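Local atomic coordinates of extracellular subtilisin-like serine proteinase (Vibrio sp. PA-44, PDB entry 1SH7), a protein that probably cleaves peptide bonds within proteins as a calcium-binding, cold-adapted serine endopeptidase of the subtilisin family. Residues 4-9 with 202-207; 44-49 with 80-85; 71-76 with 206-211. One frame throughout, in Å; residues are numbered along the deposited sequence.

Contacts 1 and 3 end on the same strand, 204-207: contact 1 sets the N-terminal stretch and helix 6-11 beside its start, contact 3 lays helix 70-79 against its end and the turn that follows. Contact 3 is the buried one, built from a serine CB set over the histidine ring, a close approach of backbone to helix, and one hydroxyl bond. Contact 1 is partly buried and mixes an indole N-H bond with isoleucine packing. In contact 2, also partly buried, two loops meet and polar bonds dominate, with one glutamate taking backbone N-H groups. The contacts touch one another through Lys205 and Tyr83, His44 and Ala207, and His73 and the carbonyl of Ile204.

Contact 1. Residues 4-9 with 202-207. With CA (calcium ion), chain E.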
# COMPACT_ATOMS: atom_id res chain seq x y z
N ALA A 4 -1.38 19.82 3.19
CA ALA A 4 -1.26 18.40 2.96
C ALA A 4 0.00 18.13 2.17
O ALA A 4 0.39 18.91 1.32
CB ALA A 4 -2.48 17.83 2.23
N ILE A 5 0.67 17.04 2.50
CA ILE A 5 1.84 16.61 1.78
C ILE A 5 1.38 16.09 0.43
O ILE A 5 0.19 15.78 0.25
CB ILE A 5 2.68 15.55 2.55
CG1 ILE A 5 1.81 14.37 2.97
CG2 ILE A 5 3.34 16.19 3.77
CD1 ILE A 5 2.63 13.18 3.47
N TRP A 6 2.31 16.04 -0.51
CA TRP A 6 1.89 15.99 -1.93
C TRP A 6 1.19 14.71 -2.34
O TRP A 6 0.33 14.75 -3.20
CB TRP A 6 3.07 16.22 -2.88
CG TRP A 6 3.89 15.00 -3.18
CD1 TRP A 6 5.07 14.60 -2.57
CD2 TRP A 6 3.65 14.06 -4.22
NE1 TRP A 6 5.54 13.45 -3.15
CE2 TRP A 6 4.69 13.09 -4.17
CE3 TRP A 6 2.63 13.90 -5.17
CZ2 TRP A 6 4.76 12.00 -5.06
CZ3 TRP A 6 2.69 12.83 -6.04
CH2 TRP A 6 3.75 11.89 -5.99
N GLY A 7 1.57 13.57 -1.77
CA GLY A 7 0.97 12.28 -2.13
C GLY A 7 -0.51 12.24 -1.82
O GLY A 7 -1.35 11.88 -2.67
N LEU A 8 -0.83 12.66 -0.60
CA LEU A 8 -2.21 12.77 -0.18
C LEU A 8 -2.95 13.80 -1.04
O LEU A 8 -4.07 13.58 -1.50
CB LEU A 8 -2.30 13.17 1.29
CG LEU A 8 -1.66 12.27 2.35
CD1 LEU A 8 -1.95 12.87 3.71
CD2 LEU A 8 -2.14 10.83 2.22
N ASP A 9 -2.29 14.94 -1.24
CA ASP A 9 -2.78 16.04 -2.05
C ASP A 9 -3.15 15.56 -3.47
O ASP A 9 -4.20 15.94 -4.01
CB ASP A 9 -1.72 17.13 -2.14
CG ASP A 9 -2.21 18.40 -2.80
OD1 ASP A 9 -1.40 19.38 -2.85
OD2 ASP A 9 -3.36 18.54 -3.28
N SER A 202 7.56 8.90 -4.85
CA SER A 202 8.77 9.69 -4.73
C SER A 202 8.61 10.78 -3.66
O SER A 202 7.62 11.50 -3.65
CB SER A 202 9.14 10.27 -6.09
OG SER A 202 9.68 9.23 -6.92
N GLN A 203 9.58 10.85 -2.75
CA GLN A 203 9.65 11.88 -1.71
C GLN A 203 8.42 11.89 -0.87
O GLN A 203 7.67 12.89 -0.81
CB GLN A 203 9.91 13.23 -2.34
CG GLN A 203 11.30 13.33 -2.80
CD GLN A 203 11.39 13.70 -4.22
OE1 GLN A 203 11.16 14.87 -4.57
NE2 GLN A 203 11.73 12.73 -5.07
N ILE A 204 8.17 10.76 -0.22
CA ILE A 204 7.01 10.63 0.65
C ILE A 204 7.38 10.75 2.13
O ILE A 204 8.18 9.93 2.65
CB ILE A 204 6.28 9.25 0.44
CG1 ILE A 204 5.84 9.06 -1.03
CG2 ILE A 204 5.10 9.12 1.37
CD1 ILE A 204 4.93 10.11 -1.58
N LYS A 205 6.78 11.71 2.81
CA LYS A 205 7.01 11.90 4.24
C LYS A 205 6.07 11.03 5.06
O LYS A 205 4.87 11.06 4.87
CB LYS A 205 6.81 13.34 4.66
CG LYS A 205 7.23 13.60 6.10
CD LYS A 205 7.00 15.04 6.49
CE LYS A 205 7.44 15.26 7.92
NZ LYS A 205 7.43 16.69 8.21
N SER A 206 6.62 10.33 6.05
CA SER A 206 5.79 9.52 6.96
C SER A 206 6.53 9.18 8.25
O SER A 206 7.69 9.53 8.41
CB SER A 206 5.35 8.23 6.26
OG SER A 206 4.28 7.59 6.92
N ALA A 207 5.86 8.47 9.14
CA ALA A 207 6.45 8.03 10.41
C ALA A 207 7.73 7.18 10.26
O ALA A 207 7.93 6.54 9.24
CB ALA A 207 5.42 7.27 11.22
CA CA E . -5.68 17.84 -3.49
O HOH W 1 -7.86 18.59 -3.65
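Trp6 reaches strand 204-207 and the residues before it with one edge of its indole. From CB, CG lies between the backbone N and the carbonyl carbon (chi1 84°), which swings the ring across to 202-204. Along that edge Trp6 CD1 lies 3.6 Å from Gln203 O. Trp6 NE1 then gives its hydrogen to Ser202 O, 2.9 Å away and in the ring plane; the carbonyl points almost straight at it, though the N-H is bent to 138°. A weak second bond runs from Trp6 NE1 to Gln203 O at 3.2 Å, so a single N-H is shared by two successive carbonyls. Next, Trp6 CE2 has Ile204 CD1 at 4.0 Å, approaching obliquely, and Trp6 CZ2 comes within 3.2 Å of Ser202 O. Tryptophan suits this place because it joins a broad apolar surface to one donor. In this subtilisin fold the N-terminal helix 6-11 is thereby held to the loop leading into strand 204-207, which pairs antiparallel with 213-216. Ile5 CD1, at the N-cap residue, lies 3.4 Å from Lys205 O in van der Waals contact with the strand. One turn on, Asp9 binds calcium through O and OD2, sharing the ion with Asp12, Gln13, Asp19 and Asn21.

Contact 2. Residues 44-49 with 80-85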
# COMPACT_ATOMS: atom_id res chain seq x y z
N HIS A 44 4.10 5.03 17.94
CA HIS A 44 4.30 6.24 17.18
C HIS A 44 3.08 7.16 17.33
O HIS A 44 1.93 6.70 17.32
CB HIS A 44 4.59 5.96 15.70
CG HIS A 44 5.17 7.15 15.00
ND1 HIS A 44 4.43 8.29 14.77
CD2 HIS A 44 6.43 7.43 14.60
CE1 HIS A 44 5.19 9.20 14.19
NE2 HIS A 44 6.41 8.70 14.08
N GLU A 45 3.31 8.46 17.44
CA GLU A 45 2.21 9.41 17.67
C GLU A 45 1.21 9.47 16.53
O GLU A 45 0.06 9.87 16.70
CB GLU A 45 2.73 10.83 17.92
CG GLU A 45 3.39 11.49 16.71
CD GLU A 45 4.11 12.78 17.08
OE1 GLU A 45 3.99 13.18 18.25
OE2 GLU A 45 4.76 13.42 16.21
N GLU A 46 1.64 9.08 15.34
CA GLU A 46 0.76 9.10 14.17
C GLU A 46 -0.41 8.14 14.30
O GLU A 46 -1.43 8.32 13.65
CB GLU A 46 1.56 8.73 12.92
CG GLU A 46 2.24 9.91 12.25
CD GLU A 46 1.26 10.79 11.50
OE1 GLU A 46 1.04 10.58 10.28
OE2 GLU A 46 0.68 11.69 12.15
N PHE A 47 -0.26 7.09 15.12
CA PHE A 47 -1.30 6.10 15.16
C PHE A 47 -2.35 6.34 16.24
O PHE A 47 -3.43 5.79 16.14
CB PHE A 47 -0.74 4.68 15.23
CG PHE A 47 0.25 4.36 14.12
CD1 PHE A 47 -0.13 4.47 12.78
CD2 PHE A 47 1.56 3.99 14.41
CE1 PHE A 47 0.79 4.23 11.75
CE2 PHE A 47 2.48 3.75 13.39
CZ PHE A 47 2.08 3.88 12.04
N GLY A 48 -2.04 7.14 17.26
CA GLY A 48 -2.99 7.40 18.33
C GLY A 48 -3.64 6.14 18.91
O GLY A 48 -4.87 6.09 19.09
N GLY A 49 -2.84 5.09 19.13
CA GLY A 49 -3.37 3.84 19.66
C GLY A 49 -4.02 2.86 18.70
O GLY A 49 -4.36 1.74 19.12
N GLY A 80 -1.56 7.05 9.31
CA GLY A 80 -1.13 8.12 10.18
C GLY A 80 -2.07 9.30 10.18
O GLY A 80 -2.62 9.67 9.15
N SER A 81 -2.25 9.91 11.34
CA SER A 81 -3.11 11.09 11.46
C SER A 81 -2.73 12.26 10.52
O SER A 81 -3.59 12.84 9.85
CB SER A 81 -3.07 11.58 12.90
OG SER A 81 -3.89 12.70 13.06
N GLN A 82 -1.45 12.63 10.49
CA GLN A 82 -1.04 13.80 9.69
C GLN A 82 -0.75 13.38 8.26
O GLN A 82 -1.09 14.09 7.32
CB GLN A 82 0.22 14.47 10.25
CG GLN A 82 0.07 15.18 11.59
CD GLN A 82 1.34 15.99 11.91
OE1 GLN A 82 2.26 15.49 12.56
NE2 GLN A 82 1.39 17.21 11.41
N TYR A 83 -0.09 12.23 8.11
CA TYR A 83 0.48 11.87 6.83
C TYR A 83 -0.13 10.63 6.20
O TYR A 83 0.41 10.13 5.22
CB TYR A 83 2.01 11.72 6.97
CG TYR A 83 2.66 12.96 7.51
CD1 TYR A 83 3.45 12.91 8.67
CD2 TYR A 83 2.40 14.22 6.93
CE1 TYR A 83 4.05 14.07 9.17
CE2 TYR A 83 3.00 15.39 7.43
CZ TYR A 83 3.81 15.30 8.54
OH TYR A 83 4.40 16.43 9.03
N GLY A 84 -1.29 10.18 6.68
CA GLY A 84 -1.89 8.98 6.13
C GLY A 84 -3.18 9.23 5.39
O GLY A 84 -3.84 10.28 5.55
N VAL A 85 -3.56 8.24 4.59
CA VAL A 85 -4.76 8.29 3.74
C VAL A 85 -6.06 8.06 4.53
O VAL A 85 -7.08 8.74 4.31
CB VAL A 85 -4.61 7.25 2.62
CG1 VAL A 85 -5.85 7.13 1.78
CG2 VAL A 85 -3.40 7.58 1.73
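Glu46 meets the backbone of 80-85 with both its main-chain carbonyl and its carboxylate. At Gly80 the chains pass closely: the CA lies 3.3 Å from Glu46 OE1 and also makes a CA-H...O contact with Glu46 O. Glycine suits the spot because a CB here would run into OE1. Ser81 follows, its N donating to Glu46 O at 2.9 Å, in the carbonyl plane and on a lone pair. Next, Gln82 N gives its hydrogen at 2.9 Å to Glu46 OE2, which accepts it on its syn lone pair; Gln82 CB is 3.4 Å from the same oxygen. Tyr83 N donates to the other oxygen, Glu46 OE1, at 3.0 Å, arriving on the syn side but 15° out of the carboxylate plane. A bend in the glutamate chain at CB-CG (chi2 -74°) brings both oxygens in front of these N-H groups. The Tyr83 ring packs one face on Gln82 CB, and its hydroxyl bonds Lys205. Within the loop, Glu46 N donates to His44 ND1, in the imidazole plane at 3.0 Å. The contact thus ties the loop before strand 51-56 to the loop that leaves helix 70-79. With each oxygen bonded to a different N-H, the carboxylate has its rotation fixed, and these donors would probably stabilise its negative charge and favour the ionised form.

Contact 3. Residues 71-76 with 206-211; sequences GTHVAG and SAWYDG
Ser206 meets His73 in two ways. Its CB lies above the centre of the imidazole, 3.4 Å from the centroid and only 5° off the ring normal, a CH-pi contact. Ser206 OG donates to His73 O at 2.8 Å, in the carbonyl plane and on a lone pair. A serine fits because its CB can sit over the ring centre while its hydroxyl reaches a helix carbonyl. Gly76, one turn on, brings its C to 3.3 Å from Ser206 OG, an approach that a CB at this position would block. Beside this, Ala207 O comes 3.0 Å from His73 CA in a CA-H...O contact, and Ala207 CB rests 3.6 Å from Thr72 CG2; the small methyl lets the strand end lie close to the helix. In the subtilisin fold, helix 70-79 begins with His70, the predicted histidine of the charge relay system, so the antiparallel pair 204-207 and 213-216 backs the helix that carries it. Trp208 presents its ring edge, CE3, to His73 CB at 4.2 Å. Farther out, His73 CG, anti to the main-chain N (chi1 -172°), carries the ring back toward Ile204, where NE2 makes weak hydrogen bonds to Ile204 O and Lys214 O. Thr72, whose methyl faces Ala207, directs OG1 to Asp66 and to the backbone N of Asn41. A type I turn from Trp208 to Gly211 reverses the chain toward strand 213-216.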
# COMPACT_ATOMS: atom_id res chain seq x y z
N GLY A 71 8.63 -0.38 7.63
CA GLY A 71 7.31 -0.82 8.06
C GLY A 71 6.47 0.25 8.71
O GLY A 71 5.26 0.38 8.43
N THR A 72 7.09 1.01 9.60
CA THR A 72 6.40 2.11 10.27
C THR A 72 6.00 3.19 9.28
O THR A 72 4.92 3.77 9.38
CB THR A 72 7.31 2.73 11.37
OG1 THR A 72 7.50 1.79 12.44
CG2 THR A 72 6.66 3.94 12.03
N HIS A 73 6.90 3.47 8.34
CA HIS A 73 6.69 4.54 7.36
C HIS A 73 5.52 4.15 6.44
O HIS A 73 4.63 4.95 6.20
CB HIS A 73 7.98 4.73 6.59
CG HIS A 73 8.00 5.90 5.68
ND1 HIS A 73 7.43 5.88 4.43
CD2 HIS A 73 8.61 7.11 5.81
CE1 HIS A 73 7.66 7.04 3.83
NE2 HIS A 73 8.37 7.80 4.65
N VAL A 74 5.51 2.89 6.03
CA VAL A 74 4.43 2.34 5.22
C VAL A 74 3.12 2.40 5.99
O VAL A 74 2.12 2.87 5.45
CB VAL A 74 4.76 0.89 4.79
CG1 VAL A 74 3.56 0.14 4.27
CG2 VAL A 74 5.90 0.89 3.76
N ALA A 75 3.12 1.95 7.25
CA ALA A 75 1.90 2.00 8.05
C ALA A 75 1.43 3.42 8.23
O ALA A 75 0.22 3.69 8.23
CB ALA A 75 2.10 1.33 9.44
N GLY A 76 2.37 4.35 8.38
CA GLY A 76 2.00 5.76 8.50
C GLY A 76 1.29 6.32 7.26
O GLY A 76 0.40 7.17 7.39
N SER A 206 6.62 10.33 6.05
CA SER A 206 5.79 9.52 6.96
C SER A 206 6.53 9.18 8.25
O SER A 206 7.69 9.53 8.41
CB SER A 206 5.35 8.23 6.26
OG SER A 206 4.28 7.59 6.92
N ALA A 207 5.86 8.47 9.14
CA ALA A 207 6.45 8.03 10.41
C ALA A 207 7.73 7.18 10.26
O ALA A 207 7.93 6.54 9.24
CB ALA A 207 5.42 7.27 11.22
N TRP A 208 8.60 7.23 11.27
CA TRP A 208 9.82 6.44 11.31
C TRP A 208 9.92 5.67 12.64
O TRP A 208 9.26 6.03 13.63
CB TRP A 208 11.03 7.35 11.12
CG TRP A 208 12.32 6.65 10.65
CD1 TRP A 208 13.56 6.69 11.27
CD2 TRP A 208 12.49 5.86 9.46
NE1 TRP A 208 14.47 5.99 10.52
CE2 TRP A 208 13.84 5.47 9.41
CE3 TRP A 208 11.64 5.49 8.40
CZ2 TRP A 208 14.35 4.66 8.37
CZ3 TRP A 208 12.15 4.72 7.35
CH2 TRP A 208 13.50 4.32 7.34
N TYR A 209 10.72 4.61 12.68
CA TYR A 209 10.70 3.71 13.85
C TYR A 209 11.18 4.36 15.15
O TYR A 209 10.87 3.87 16.26
CB TYR A 209 11.55 2.46 13.58
CG TYR A 209 13.03 2.64 13.71
CD1 TYR A 209 13.79 3.14 12.65
CD2 TYR A 209 13.69 2.28 14.88
CE1 TYR A 209 15.17 3.28 12.76
CE2 TYR A 209 15.08 2.42 15.00
CZ TYR A 209 15.80 2.93 13.95
OH TYR A 209 17.14 3.09 14.03
N ASP A 210 11.95 5.43 15.02
CA ASP A 210 12.48 6.13 16.20
C ASP A 210 11.50 7.11 16.84
O ASP A 210 11.86 7.78 17.80
CB ASP A 210 13.81 6.83 15.88
CG ASP A 210 13.68 7.94 14.81
OD1 ASP A 210 14.74 8.50 14.42
OD2 ASP A 210 12.56 8.31 14.33
N GLY A 211 10.25 7.17 16.35
CA GLY A 211 9.28 8.11 16.87
C GLY A 211 9.17 9.43 16.14
O GLY A 211 8.24 10.20 16.40